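Long-range contacts in branched-chain alpha-ketoacid decarboxylase (Lactococcus lactis, PDB 2VBF), which probably decarboxylates branched-chain and aromatic alpha-keto acids to aldehydes, using thiamine diphosphate and a magnesium ion: residues A[219-224]-A[322-327]; A[226-231]-A[295-300]; A[249-254]-A[349-354]; A[257-262]-A[274-279]. One frame throughout, in Å; residues are numbered along the deposited sequence.

Contact 1 (A[219-224]-A[322-327]); sequences SKIEES and KMISLN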
loop_
_atom_site.group_PDB
_atom_site.type_symbol
_atom_site.label_atom_id
_atom_site.label_comp_id
_atom_site.label_asym_id
_atom_site.label_seq_id
_atom_site.Cartn_x
_atom_site.Cartn_y
_atom_site.Cartn_z
ATOM N N SER A 219 -42.875 3.590 16.866
ATOM C CA SER A 219 -44.318 3.316 16.851
ATOM C C SER A 219 -44.768 2.700 15.532
ATOM O O SER A 219 -45.573 1.761 15.520
ATOM C CB SER A 219 -45.111 4.596 17.123
ATOM O OG SER A 219 -44.880 5.032 18.452
ATOM N N LYS A 220 -44.245 3.226 14.428
ATOM C CA LYS A 220 -44.556 2.682 13.106
ATOM C C LYS A 220 -43.960 1.286 12.904
ATOM O O LYS A 220 -44.583 0.426 12.271
ATOM C CB LYS A 220 -44.103 3.639 11.998
ATOM C CG LYS A 220 -45.230 4.524 11.460
ATOM C CD LYS A 220 -44.732 5.914 11.081
ATOM C CE LYS A 220 -45.607 6.562 10.012
ATOM N NZ LYS A 220 -47.065 6.518 10.339
ATOM N N ILE A 221 -42.766 1.050 13.447
ATOM C CA ILE A 221 -42.170 -0.287 13.386
ATOM C C ILE A 221 -43.020 -1.266 14.193
ATOM O O ILE A 221 -43.326 -2.365 13.729
ATOM C CB ILE A 221 -40.716 -0.299 13.900
ATOM C CG1 ILE A 221 -39.802 0.421 12.906
ATOM C CG2 ILE A 221 -40.239 -1.736 14.137
ATOM C CD1 ILE A 221 -38.413 0.720 13.451
ATOM N N GLU A 222 -43.411 -0.849 15.394
ATOM C CA GLU A 222 -44.253 -1.672 16.260
ATOM C C GLU A 222 -45.574 -2.032 15.589
ATOM O O GLU A 222 -45.946 -3.197 15.533
ATOM C CB GLU A 222 -44.544 -0.943 17.560
ATOM C CG GLU A 222 -45.306 -1.781 18.568
ATOM C CD GLU A 222 -45.597 -1.025 19.846
ATOM O OE1 GLU A 222 -45.424 0.216 19.861
ATOM O OE2 GLU A 222 -46.006 -1.682 20.826
ATOM N N GLU A 223 -46.275 -1.014 15.098
ATOM C CA GLU A 223 -47.553 -1.195 14.405
ATOM C C GLU A 223 -47.391 -2.161 13.233
ATOM O O GLU A 223 -48.152 -3.128 13.083
ATOM C CB GLU A 223 -48.049 0.169 13.917
ATOM C CG GLU A 223 -49.327 0.156 13.091
ATOM C CD GLU A 223 -49.702 1.538 12.579
ATOM O OE1 GLU A 223 -48.786 2.356 12.316
ATOM O OE2 GLU A 223 -50.917 1.807 12.428
ATOM N N SER A 224 -46.377 -1.900 12.409
ATOM C CA SER A 224 -46.127 -2.716 11.229
ATOM C C SER A 224 -45.837 -4.169 11.585
ATOM O O SER A 224 -46.339 -5.087 10.936
ATOM C CB SER A 224 -44.972 -2.133 10.416
ATOM O OG SER A 224 -45.282 -0.824 9.980
ATOM N N LYS A 322 -43.446 -1.511 1.165
ATOM C CA LYS A 322 -43.708 -2.397 2.294
ATOM C C LYS A 322 -42.556 -2.377 3.304
ATOM O O LYS A 322 -42.420 -3.310 4.095
ATOM C CB LYS A 322 -43.881 -3.840 1.791
ATOM C CG LYS A 322 -44.980 -4.055 0.770
ATOM C CD LYS A 322 -44.922 -5.481 0.213
ATOM C CE LYS A 322 -45.588 -5.590 -1.171
ATOM N NZ LYS A 322 -46.953 -6.195 -1.148
ATOM N N MET A 323 -41.748 -1.316 3.298
ATOM C CA MET A 323 -40.473 -1.331 4.023
ATOM C C MET A 323 -40.277 -0.141 4.947
ATOM O O MET A 323 -40.659 0.981 4.610
ATOM C CB MET A 323 -39.332 -1.350 3.007
ATOM C CG MET A 323 -37.925 -1.463 3.606
ATOM S SD MET A 323 -36.647 -1.267 2.354
ATOM C CE MET A 323 -36.797 -2.825 1.465
ATOM N N ILE A 324 -39.687 -0.406 6.110
ATOM C CA ILE A 324 -39.018 0.617 6.912
ATOM C C ILE A 324 -37.532 0.242 6.927
ATOM O O ILE A 324 -37.168 -0.841 7.396
ATOM C CB ILE A 324 -39.573 0.677 8.341
ATOM C CG1 ILE A 324 -41.002 1.228 8.333
ATOM C CG2 ILE A 324 -38.695 1.562 9.241
ATOM C CD1 ILE A 324 -41.731 1.048 9.614
ATOM N N SER A 325 -36.686 1.109 6.376
ATOM C CA SER A 325 -35.240 0.909 6.424
ATOM C C SER A 325 -34.623 1.968 7.334
ATOM O O SER A 325 -35.026 3.136 7.305
ATOM C CB SER A 325 -34.610 0.936 5.024
ATOM O OG SER A 325 -34.666 2.215 4.426
ATOM N N LEU A 326 -33.681 1.530 8.160
ATOM C CA LEU A 326 -32.919 2.396 9.039
ATOM C C LEU A 326 -31.436 2.220 8.721
ATOM O O LEU A 326 -30.928 1.094 8.693
ATOM C CB LEU A 326 -33.178 2.034 10.498
ATOM C CG LEU A 326 -34.642 2.109 10.948
ATOM C CD1 LEU A 326 -34.767 1.629 12.387
ATOM C CD2 LEU A 326 -35.180 3.522 10.779
ATOM N N ASN A 327 -30.771 3.341 8.460
ATOM C CA ASN A 327 -29.334 3.383 8.218
ATOM C C ASN A 327 -28.748 4.491 9.070
ATOM O O ASN A 327 -29.484 5.334 9.570
ATOM C CB ASN A 327 -29.042 3.656 6.737
ATOM C CG ASN A 327 -29.237 2.434 5.865
ATOM O OD1 ASN A 327 -30.306 2.229 5.276
ATOM N ND2 ASN A 327 -28.200 1.608 5.781
#
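Ile324 of the strand points its side chain at helix 219-224 and meets Ile221. From CB the chain forks. The CG2 branch lies 4.0 Å from Ile221 CG1. The other branch runs through CG1, which stands beside the backbone N and anti to the carbonyl carbon (chi1 -69°), and ends at CD1. Ile324 CD1 is 3.9 Å from both Ile221 CG1 and Lys220 O, and 4.0 Å from Ser224 OG. The two isoleucines meet at a slant, with both branches of Ile324 against one methylene of Ile221. Further along the strand, Ile221 CD1 and Leu326 CD1 meet tip to tip at 3.9 Å. The short helix and strand axes come within 10.1 Å, their directions 140° apart, roughly antiparallel. This is a helix packed on a face of the central domain's sheet. Phe298 and Leu300 of the adjacent strand border the same patch. No hydrogen bond crosses the contact. The polar atoms beside the Ile324 methyl are paired within the helix: Lys220 O accepts from Ser224 OG, at 2.7 Å, and from Ser224 N, on opposite faces of its plane. The contact rests on apolar packing, with the nearby serine satisfied by its own helix.

Contact 2 (A[226-231]-A[295-300]); sequences KNAQKP and SADFIL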
loop_
_atom_site.group_PDB
_atom_site.type_symbol
_atom_site.label_atom_id
_atom_site.label_comp_id
_atom_site.label_asym_id
_atom_site.label_seq_id
_atom_site.Cartn_x
_atom_site.Cartn_y
_atom_site.Cartn_z
ATOM N N LYS A 226 -46.686 -5.848 14.347
ATOM C CA LYS A 226 -47.831 -6.508 14.980
ATOM C C LYS A 226 -48.952 -6.795 13.991
ATOM O O LYS A 226 -49.682 -7.766 14.168
ATOM C CB LYS A 226 -48.346 -5.683 16.163
ATOM C CG LYS A 226 -47.397 -5.696 17.348
ATOM C CD LYS A 226 -47.847 -4.769 18.467
ATOM C CE LYS A 226 -47.157 -5.118 19.791
ATOM N NZ LYS A 226 -47.428 -4.106 20.854
ATOM N N ASN A 227 -49.069 -5.972 12.949
ATOM C CA ASN A 227 -50.061 -6.177 11.892
ATOM C C ASN A 227 -49.599 -7.125 10.780
ATOM O O ASN A 227 -50.419 -7.626 10.008
ATOM C CB ASN A 227 -50.475 -4.833 11.281
ATOM C CG ASN A 227 -51.251 -3.950 12.255
ATOM O OD1 ASN A 227 -51.674 -4.400 13.322
ATOM N ND2 ASN A 227 -51.442 -2.688 11.884
ATOM N N ALA A 228 -48.293 -7.375 10.688
ATOM C CA ALA A 228 -47.755 -8.194 9.604
ATOM C C ALA A 228 -48.056 -9.677 9.811
ATOM O O ALA A 228 -47.937 -10.184 10.920
ATOM C CB ALA A 228 -46.242 -7.980 9.471
ATOM N N GLN A 229 -48.458 -10.351 8.736
ATOM C CA GLN A 229 -48.671 -11.797 8.727
ATOM C C GLN A 229 -47.371 -12.530 8.383
ATOM O O GLN A 229 -47.194 -13.696 8.730
ATOM C CB GLN A 229 -49.743 -12.169 7.692
ATOM C CG GLN A 229 -51.079 -11.430 7.841
ATOM C CD GLN A 229 -52.155 -11.962 6.893
ATOM O OE1 GLN A 229 -52.063 -11.807 5.671
ATOM N NE2 GLN A 229 -53.185 -12.586 7.458
ATOM N N LYS A 230 -46.479 -11.844 7.664
ATOM C CA LYS A 230 -45.207 -12.415 7.247
ATOM C C LYS A 230 -44.112 -11.342 7.230
ATOM O O LYS A 230 -43.660 -10.927 6.167
ATOM C CB LYS A 230 -45.341 -13.052 5.867
ATOM C CG LYS A 230 -44.212 -13.991 5.490
ATOM C CD LYS A 230 -44.489 -14.578 4.124
ATOM C CE LYS A 230 -43.481 -15.603 3.705
ATOM N NZ LYS A 230 -44.039 -16.389 2.555
ATOM N N PRO A 231 -43.693 -10.899 8.415
ATOM C CA PRO A 231 -42.627 -9.911 8.471
ATOM C C PRO A 231 -41.273 -10.549 8.204
ATOM O O PRO A 231 -41.089 -11.745 8.443
ATOM C CB PRO A 231 -42.690 -9.424 9.918
ATOM C CG PRO A 231 -43.127 -10.620 10.680
ATOM C CD PRO A 231 -44.135 -11.303 9.763
ATOM N N SER A 295 -41.838 -12.355 -0.666
ATOM C CA SER A 295 -43.289 -12.384 -0.403
ATOM C C SER A 295 -43.690 -11.788 0.967
ATOM O O SER A 295 -44.888 -11.681 1.276
ATOM C CB SER A 295 -43.812 -13.819 -0.517
ATOM O OG SER A 295 -43.342 -14.639 0.535
ATOM N N ALA A 296 -42.708 -11.391 1.781
ATOM C CA ALA A 296 -42.983 -10.785 3.085
ATOM C C ALA A 296 -43.891 -9.573 2.904
ATOM O O ALA A 296 -43.728 -8.826 1.936
ATOM C CB ALA A 296 -41.670 -10.367 3.780
ATOM N N ASP A 297 -44.859 -9.397 3.809
ATOM C CA ASP A 297 -45.765 -8.235 3.747
ATOM C C ASP A 297 -45.240 -6.988 4.476
ATOM O O ASP A 297 -45.814 -5.914 4.357
ATOM C CB ASP A 297 -47.187 -8.596 4.211
ATOM C CG ASP A 297 -47.256 -9.091 5.634
ATOM O OD1 ASP A 297 -46.213 -9.342 6.282
ATOM O OD2 ASP A 297 -48.402 -9.254 6.108
ATOM N N PHE A 298 -44.150 -7.139 5.221
ATOM C CA PHE A 298 -43.458 -6.003 5.829
ATOM C C PHE A 298 -41.983 -6.350 5.919
ATOM O O PHE A 298 -41.639 -7.459 6.313
ATOM C CB PHE A 298 -43.995 -5.692 7.228
ATOM C CG PHE A 298 -43.169 -4.675 7.977
ATOM C CD1 PHE A 298 -43.054 -3.382 7.491
ATOM C CD2 PHE A 298 -42.480 -5.014 9.142
ATOM C CE1 PHE A 298 -42.303 -2.447 8.151
ATOM C CE2 PHE A 298 -41.719 -4.074 9.812
ATOM C CZ PHE A 298 -41.624 -2.787 9.319
ATOM N N ILE A 299 -41.125 -5.399 5.556
ATOM C CA ILE A 299 -39.675 -5.578 5.613
ATOM C C ILE A 299 -39.087 -4.484 6.495
ATOM O O ILE A 299 -39.323 -3.297 6.249
ATOM C CB ILE A 299 -39.022 -5.468 4.228
ATOM C CG1 ILE A 299 -39.642 -6.467 3.245
ATOM C CG2 ILE A 299 -37.495 -5.674 4.340
ATOM C CD1 ILE A 299 -39.421 -6.104 1.799
ATOM N N LEU A 300 -38.334 -4.894 7.513
ATOM C CA LEU A 300 -37.538 -3.984 8.345
ATOM C C LEU A 300 -36.053 -4.205 8.028
ATOM O O LEU A 300 -35.501 -5.282 8.336
ATOM C CB LEU A 300 -37.801 -4.251 9.826
ATOM C CG LEU A 300 -37.031 -3.437 10.874
ATOM C CD1 LEU A 300 -37.381 -1.946 10.757
ATOM C CD2 LEU A 300 -37.311 -3.945 12.286
HETATM O O HOH W 1 -50.188 -10.417 4.497
#
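Ser295 meets the end of an extended lysine: Lys230 NZ donates to Ser295 OG at 2.8 Å. The hydroxyl's strongest partner is Asn291 O of helix 287-295, and the ring of Phe292 makes a cation-pi contact with Lys230. Ala296 sets its CB 3.2 Å from Lys230 O. Asp297 follows and makes three of the hydrogen bonds across the contact. Its N donates to Lys230 O at 3.1 Å, from above the carbonyl plane. Its carboxylate, with CG turned between the backbone N and the carbonyl carbon (chi1 60°), faces two successive backbone N-H groups. Gln229 N reaches Asp297 OD2 on its syn lone pair at 2.8 Å, with an angle of 159° at the hydrogen. Lys230 N reaches OD1 at 2.9 Å from above the carboxylate plane. A water donates to OD2. At Phe298 the contact turns apolar, as CB lies 3.9 Å from Ala228 CB and the ring edge faces Pro231 CB. The loop after helix 212-227 leads into strand 231-235, which runs parallel to strand 298-302. Asp297 OD1 and Lys230 O, both acceptors, lie 3.0 Å apart; the N-H donors and the water would probably offset this and favour the charged carboxylate. These bonds hold the loop at the sheet's end.

Contact 3 (A[249-254]-A[349-354]); sequences TQFVSE and SLSELK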
loop_
_atom_site.group_PDB
_atom_site.type_symbol
_atom_site.label_atom_id
_atom_site.label_comp_id
_atom_site.label_asym_id
_atom_site.label_seq_id
_atom_site.Cartn_x
_atom_site.Cartn_y
_atom_site.Cartn_z
ATOM N N THR A 249 -29.886 -9.676 17.918
ATOM C CA THR A 249 -30.063 -11.092 18.188
ATOM C C THR A 249 -31.093 -11.276 19.304
ATOM O O THR A 249 -32.002 -12.083 19.155
ATOM C CB THR A 249 -28.714 -11.765 18.527
ATOM O OG1 THR A 249 -27.882 -11.784 17.347
ATOM C CG2 THR A 249 -28.896 -13.170 19.036
ATOM N N GLN A 250 -30.980 -10.479 20.369
ATOM C CA GLN A 250 -31.927 -10.543 21.493
ATOM C C GLN A 250 -33.336 -10.158 21.043
ATOM O O GLN A 250 -34.308 -10.824 21.396
ATOM C CB GLN A 250 -31.484 -9.640 22.654
ATOM C CG GLN A 250 -32.299 -9.821 23.950
ATOM C CD GLN A 250 -31.768 -8.982 25.109
ATOM O OE1 GLN A 250 -31.836 -7.759 25.084
ATOM N NE2 GLN A 250 -31.252 -9.648 26.140
ATOM N N PHE A 251 -33.446 -9.075 20.281
ATOM C CA PHE A 251 -34.749 -8.642 19.731
ATOM C C PHE A 251 -35.420 -9.739 18.893
ATOM O O PHE A 251 -36.593 -10.075 19.096
ATOM C CB PHE A 251 -34.571 -7.375 18.893
ATOM C CG PHE A 251 -35.821 -6.932 18.179
ATOM C CD1 PHE A 251 -36.952 -6.565 18.905
ATOM C CD2 PHE A 251 -35.868 -6.878 16.791
ATOM C CE1 PHE A 251 -38.109 -6.143 18.261
ATOM C CE2 PHE A 251 -37.032 -6.458 16.136
ATOM C CZ PHE A 251 -38.147 -6.095 16.876
ATOM N N VAL A 252 -34.667 -10.310 17.965
ATOM C CA VAL A 252 -35.185 -11.372 17.094
ATOM C C VAL A 252 -35.530 -12.627 17.892
ATOM O O VAL A 252 -36.530 -13.292 17.606
ATOM C CB VAL A 252 -34.168 -11.701 15.955
ATOM C CG1 VAL A 252 -34.567 -12.947 15.194
ATOM C CG2 VAL A 252 -34.036 -10.496 15.033
ATOM N N SER A 253 -34.696 -12.950 18.884
ATOM C CA SER A 253 -34.911 -14.095 19.754
ATOM C C SER A 253 -36.259 -13.981 20.477
ATOM O O SER A 253 -37.057 -14.918 20.486
ATOM C CB SER A 253 -33.770 -14.162 20.785
ATOM O OG SER A 253 -33.893 -15.282 21.617
ATOM N N GLU A 254 -36.487 -12.819 21.083
ATOM C CA GLU A 254 -37.667 -12.591 21.926
ATOM C C GLU A 254 -38.960 -12.573 21.094
ATOM O O GLU A 254 -39.994 -13.094 21.533
ATOM C CB GLU A 254 -37.502 -11.296 22.741
ATOM C CG GLU A 254 -36.395 -11.401 23.806
ATOM C CD GLU A 254 -36.031 -10.077 24.503
ATOM O OE1 GLU A 254 -36.422 -9.006 24.015
ATOM O OE2 GLU A 254 -35.329 -10.120 25.545
ATOM N N SER A 349 -33.677 0.665 21.045
ATOM C CA SER A 349 -35.015 0.829 21.621
ATOM C C SER A 349 -35.997 -0.243 21.131
ATOM O O SER A 349 -37.165 -0.255 21.531
ATOM C CB SER A 349 -35.566 2.227 21.314
ATOM O OG SER A 349 -35.739 2.419 19.919
ATOM N N LEU A 350 -35.532 -1.150 20.270
ATOM C CA LEU A 350 -36.410 -2.190 19.724
ATOM C C LEU A 350 -36.931 -3.146 20.801
ATOM O O LEU A 350 -38.066 -3.616 20.709
ATOM C CB LEU A 350 -35.712 -2.979 18.613
ATOM C CG LEU A 350 -35.538 -2.257 17.273
ATOM C CD1 LEU A 350 -34.736 -3.132 16.312
ATOM C CD2 LEU A 350 -36.886 -1.862 16.655
ATOM N N SER A 351 -36.120 -3.433 21.819
ATOM C CA SER A 351 -36.564 -4.332 22.896
ATOM C C SER A 351 -37.377 -3.614 23.998
ATOM O O SER A 351 -37.794 -4.247 24.965
ATOM C CB SER A 351 -35.391 -5.147 23.469
ATOM O OG SER A 351 -35.158 -6.318 22.689
ATOM N N GLU A 352 -37.609 -2.311 23.845
ATOM C CA GLU A 352 -38.687 -1.626 24.570
ATOM C C GLU A 352 -40.053 -2.058 24.028
ATOM O O GLU A 352 -41.078 -1.874 24.699
ATOM C CB GLU A 352 -38.613 -0.103 24.411
ATOM C CG GLU A 352 -37.512 0.627 25.178
ATOM C CD GLU A 352 -37.479 2.122 24.846
ATOM O OE1 GLU A 352 -38.529 2.676 24.432
ATOM O OE2 GLU A 352 -36.399 2.750 24.996
ATOM N N LEU A 353 -40.074 -2.567 22.793
ATOM C CA LEU A 353 -41.319 -2.967 22.154
ATOM C C LEU A 353 -41.734 -4.312 22.713
ATOM O O LEU A 353 -40.956 -5.272 22.712
ATOM C CB LEU A 353 -41.181 -3.049 20.629
ATOM C CG LEU A 353 -40.696 -1.785 19.909
ATOM C CD1 LEU A 353 -40.703 -2.013 18.408
ATOM C CD2 LEU A 353 -41.537 -0.566 20.260
ATOM N N LYS A 354 -42.968 -4.359 23.194
ATOM C CA LYS A 354 -43.520 -5.537 23.822
ATOM C C LYS A 354 -44.670 -6.103 23.000
ATOM O O LYS A 354 -45.323 -5.392 22.233
ATOM C CB LYS A 354 -44.011 -5.183 25.230
ATOM C CG LYS A 354 -42.902 -4.755 26.184
ATOM C CD LYS A 354 -42.020 -5.937 26.552
ATOM C CE LYS A 354 -40.787 -5.526 27.303
ATOM N NZ LYS A 354 -39.965 -6.711 27.622
#
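Leu350 lies over one face of the Phe251 ring. Its CB makes a CH-pi contact 3.9 Å from the ring centroid, 15° off the normal. Leu350 CD1 comes 3.9 Å from Phe251 CD2, over the same face, toward the CD2-CE2 edge. Leu350 O sits 3.5 Å from Phe251 CE1. Ser351 OG is at the ring edge, near its plane, and 3.8 Å from Phe251 CA. The same hydroxyl lies 3.3 Å from Glu254 OE1, and whether its proton goes there is not settled. The ring reaches the leucine because CG is anti to the backbone N (chi1 174°), which carries it out from the helix. The contact joins helix 245-255 of the central domain to the chain that follows helix 343-348, where residues 350-352 form a short 3-10 turn. Two backbone bonds close this turn: Glu352 N to Ser349 O, and Leu353 N to Leu350 O. They fix the backbone that carries Leu350 and Ser351. On the helix, Phe251 O accepts from Thr255 OG1. Farther out, helix 212-227 packs against both partners, with Leu225 touching Phe251 and Leu218 touching Leu350. Leu257, in the loop after helix 245-255, also touches the Phe251 ring.

Contact 4 (A[257-262]-A[274-279]); sequences LPITTL and PSFLGI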
loop_
_atom_site.group_PDB
_atom_site.type_symbol
_atom_site.label_atom_id
_atom_site.label_comp_id
_atom_site.label_asym_id
_atom_site.label_seq_id
_atom_site.Cartn_x
_atom_site.Cartn_y
_atom_site.Cartn_z
ATOM N N LEU A 257 -39.088 -13.215 15.127
ATOM C CA LEU A 257 -39.257 -12.662 13.777
ATOM C C LEU A 257 -38.301 -13.332 12.804
ATOM O O LEU A 257 -37.135 -13.545 13.143
ATOM C CB LEU A 257 -39.014 -11.152 13.767
ATOM C CG LEU A 257 -40.105 -10.275 14.391
ATOM C CD1 LEU A 257 -39.559 -8.889 14.725
ATOM C CD2 LEU A 257 -41.326 -10.183 13.457
ATOM N N PRO A 258 -38.781 -13.672 11.588
ATOM C CA PRO A 258 -37.863 -14.157 10.555
ATOM C C PRO A 258 -36.786 -13.113 10.255
ATOM O O PRO A 258 -37.079 -11.914 10.235
ATOM C CB PRO A 258 -38.776 -14.369 9.333
ATOM C CG PRO A 258 -40.147 -14.503 9.905
ATOM C CD PRO A 258 -40.174 -13.636 11.111
ATOM N N ILE A 259 -35.553 -13.574 10.074
ATOM C CA ILE A 259 -34.434 -12.673 9.781
ATOM C C ILE A 259 -33.450 -13.272 8.780
ATOM O O ILE A 259 -33.159 -14.473 8.787
ATOM C CB ILE A 259 -33.676 -12.233 11.076
ATOM C CG1 ILE A 259 -32.549 -11.230 10.744
ATOM C CG2 ILE A 259 -33.102 -13.443 11.822
ATOM C CD1 ILE A 259 -32.135 -10.351 11.898
ATOM N N THR A 260 -32.964 -12.391 7.913
ATOM C CA THR A 260 -31.922 -12.700 6.957
ATOM C C THR A 260 -30.873 -11.584 7.030
ATOM O O THR A 260 -31.122 -10.533 7.617
ATOM C CB THR A 260 -32.522 -12.848 5.528
ATOM O OG1 THR A 260 -31.510 -13.268 4.609
ATOM C CG2 THR A 260 -33.193 -11.559 5.044
ATOM N N THR A 261 -29.686 -11.854 6.497
ATOM C CA THR A 261 -28.692 -10.821 6.230
ATOM C C THR A 261 -28.209 -10.981 4.797
ATOM O O THR A 261 -28.365 -12.041 4.178
ATOM C CB THR A 261 -27.464 -10.883 7.190
ATOM O OG1 THR A 261 -26.597 -11.963 6.814
ATOM C CG2 THR A 261 -27.903 -11.062 8.645
ATOM N N LEU A 262 -27.623 -9.920 4.264
ATOM C CA LEU A 262 -26.847 -10.035 3.028
ATOM C C LEU A 262 -25.502 -10.655 3.406
ATOM O O LEU A 262 -25.191 -10.833 4.592
ATOM C CB LEU A 262 -26.630 -8.656 2.392
ATOM C CG LEU A 262 -27.850 -7.763 2.159
ATOM C CD1 LEU A 262 -27.412 -6.504 1.421
ATOM C CD2 LEU A 262 -28.937 -8.487 1.396
ATOM N N PRO A 274 -33.431 -19.886 15.562
ATOM C CA PRO A 274 -34.364 -20.678 14.777
ATOM C C PRO A 274 -35.030 -19.884 13.652
ATOM O O PRO A 274 -35.381 -20.472 12.638
ATOM C CB PRO A 274 -35.403 -21.152 15.813
ATOM C CG PRO A 274 -35.257 -20.259 16.953
ATOM C CD PRO A 274 -33.831 -19.806 16.977
ATOM N N SER A 275 -35.167 -18.568 13.827
ATOM C CA SER A 275 -35.798 -17.704 12.823
ATOM C C SER A 275 -34.821 -17.122 11.785
ATOM O O SER A 275 -35.254 -16.387 10.903
ATOM C CB SER A 275 -36.550 -16.558 13.500
ATOM O OG SER A 275 -35.662 -15.639 14.092
ATOM N N PHE A 276 -33.529 -17.451 11.882
ATOM C CA PHE A 276 -32.558 -17.033 10.858
ATOM C C PHE A 276 -32.738 -17.911 9.618
ATOM O O PHE A 276 -32.641 -19.149 9.698
ATOM C CB PHE A 276 -31.104 -17.086 11.368
ATOM C CG PHE A 276 -30.087 -16.759 10.303
ATOM C CD1 PHE A 276 -29.895 -15.446 9.897
ATOM C CD2 PHE A 276 -29.344 -17.759 9.686
ATOM C CE1 PHE A 276 -28.983 -15.125 8.888
ATOM C CE2 PHE A 276 -28.424 -17.444 8.676
ATOM C CZ PHE A 276 -28.248 -16.124 8.283
ATOM N N LEU A 277 -32.994 -17.266 8.475
ATOM C CA LEU A 277 -33.351 -17.946 7.229
ATOM C C LEU A 277 -32.128 -18.383 6.411
ATOM O O LEU A 277 -32.149 -19.419 5.763
ATOM C CB LEU A 277 -34.244 -17.039 6.359
ATOM C CG LEU A 277 -35.584 -16.585 6.958
ATOM C CD1 LEU A 277 -36.310 -15.585 6.043
ATOM C CD2 LEU A 277 -36.482 -17.781 7.247
ATOM N N GLY A 278 -31.060 -17.597 6.466
ATOM C CA GLY A 278 -29.943 -17.744 5.552
ATOM C C GLY A 278 -29.569 -16.385 4.987
ATOM O O GLY A 278 -30.065 -15.340 5.442
ATOM N N ILE A 279 -28.686 -16.410 3.997
ATOM C CA ILE A 279 -28.206 -15.211 3.334
ATOM C C ILE A 279 -29.035 -14.900 2.084
ATOM O O ILE A 279 -29.157 -15.736 1.179
ATOM C CB ILE A 279 -26.738 -15.380 2.902
ATOM C CG1 ILE A 279 -25.857 -15.695 4.107
ATOM C CG2 ILE A 279 -26.246 -14.149 2.147
ATOM C CD1 ILE A 279 -25.783 -14.590 5.153
#
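Phe276 extends its ring along strand 259-261 and approaches the backbone there obliquely. Its CG is anti to the backbone N (chi1 176°), which brings CD1 to 3.6 Å from Ile259 O. Phe276 CB touches Ile259 CG2 at 4.2 Å, on the same face of the sheet. One face of the ring is covered by the backbone N of Gly278, offset toward the rim. Thr260 points to the other face of the sheet, and its OG1 donates to Gly278 O at 2.7 Å. Thr261 and Ile279 return to the face of Phe276, and their side chains meet at a slant, with Thr261 OG1 3.2 Å from Ile279 CD1. That hydroxyl donates to Leu262 O of its own segment. The buried Thr261 N has no hydrogen-bond partner. The two strands run parallel at the edge of the central domain's mixed sheet, with strand 276-279 outermost in this chain. Ile259 joins them with two backbone bonds: its N donates to Ser275 O at 2.9 Å, and its O accepts from Leu277 N at 2.8 Å, nearly straight on. Before the strands start, Ser275 OG donates to Leu257 O from above the carbonyl plane. Helix 287-295 covers Leu277, while Val252 packs on Ile259.

Contacts 1, 2 and 4 lie within the central domain and reach one mixed sheet; contact 3 ties that domain to the chain after helix 343-348. All four are away from the thiamine diphosphate and magnesium sites. Contacts 1 and 4 are buried, 2 and 3 only partly. Contacts 1 and 2 share helix 212-227, and their strands are neighbours, with Ile324 N probably bonded to Ile299 O. Chemistry follows place: contact 1 is apolar helix-on-sheet packing, contact 4 is strand pairing, contact 2 is polar at a sheet end, and contact 3 sets a buried aromatic ring beside exposed polar side chains. Helix 245-255 of contact 3 leads into strand 259-261 of contact 4. Lys226 of contact 2 bonds to Lys354 O of contact 3.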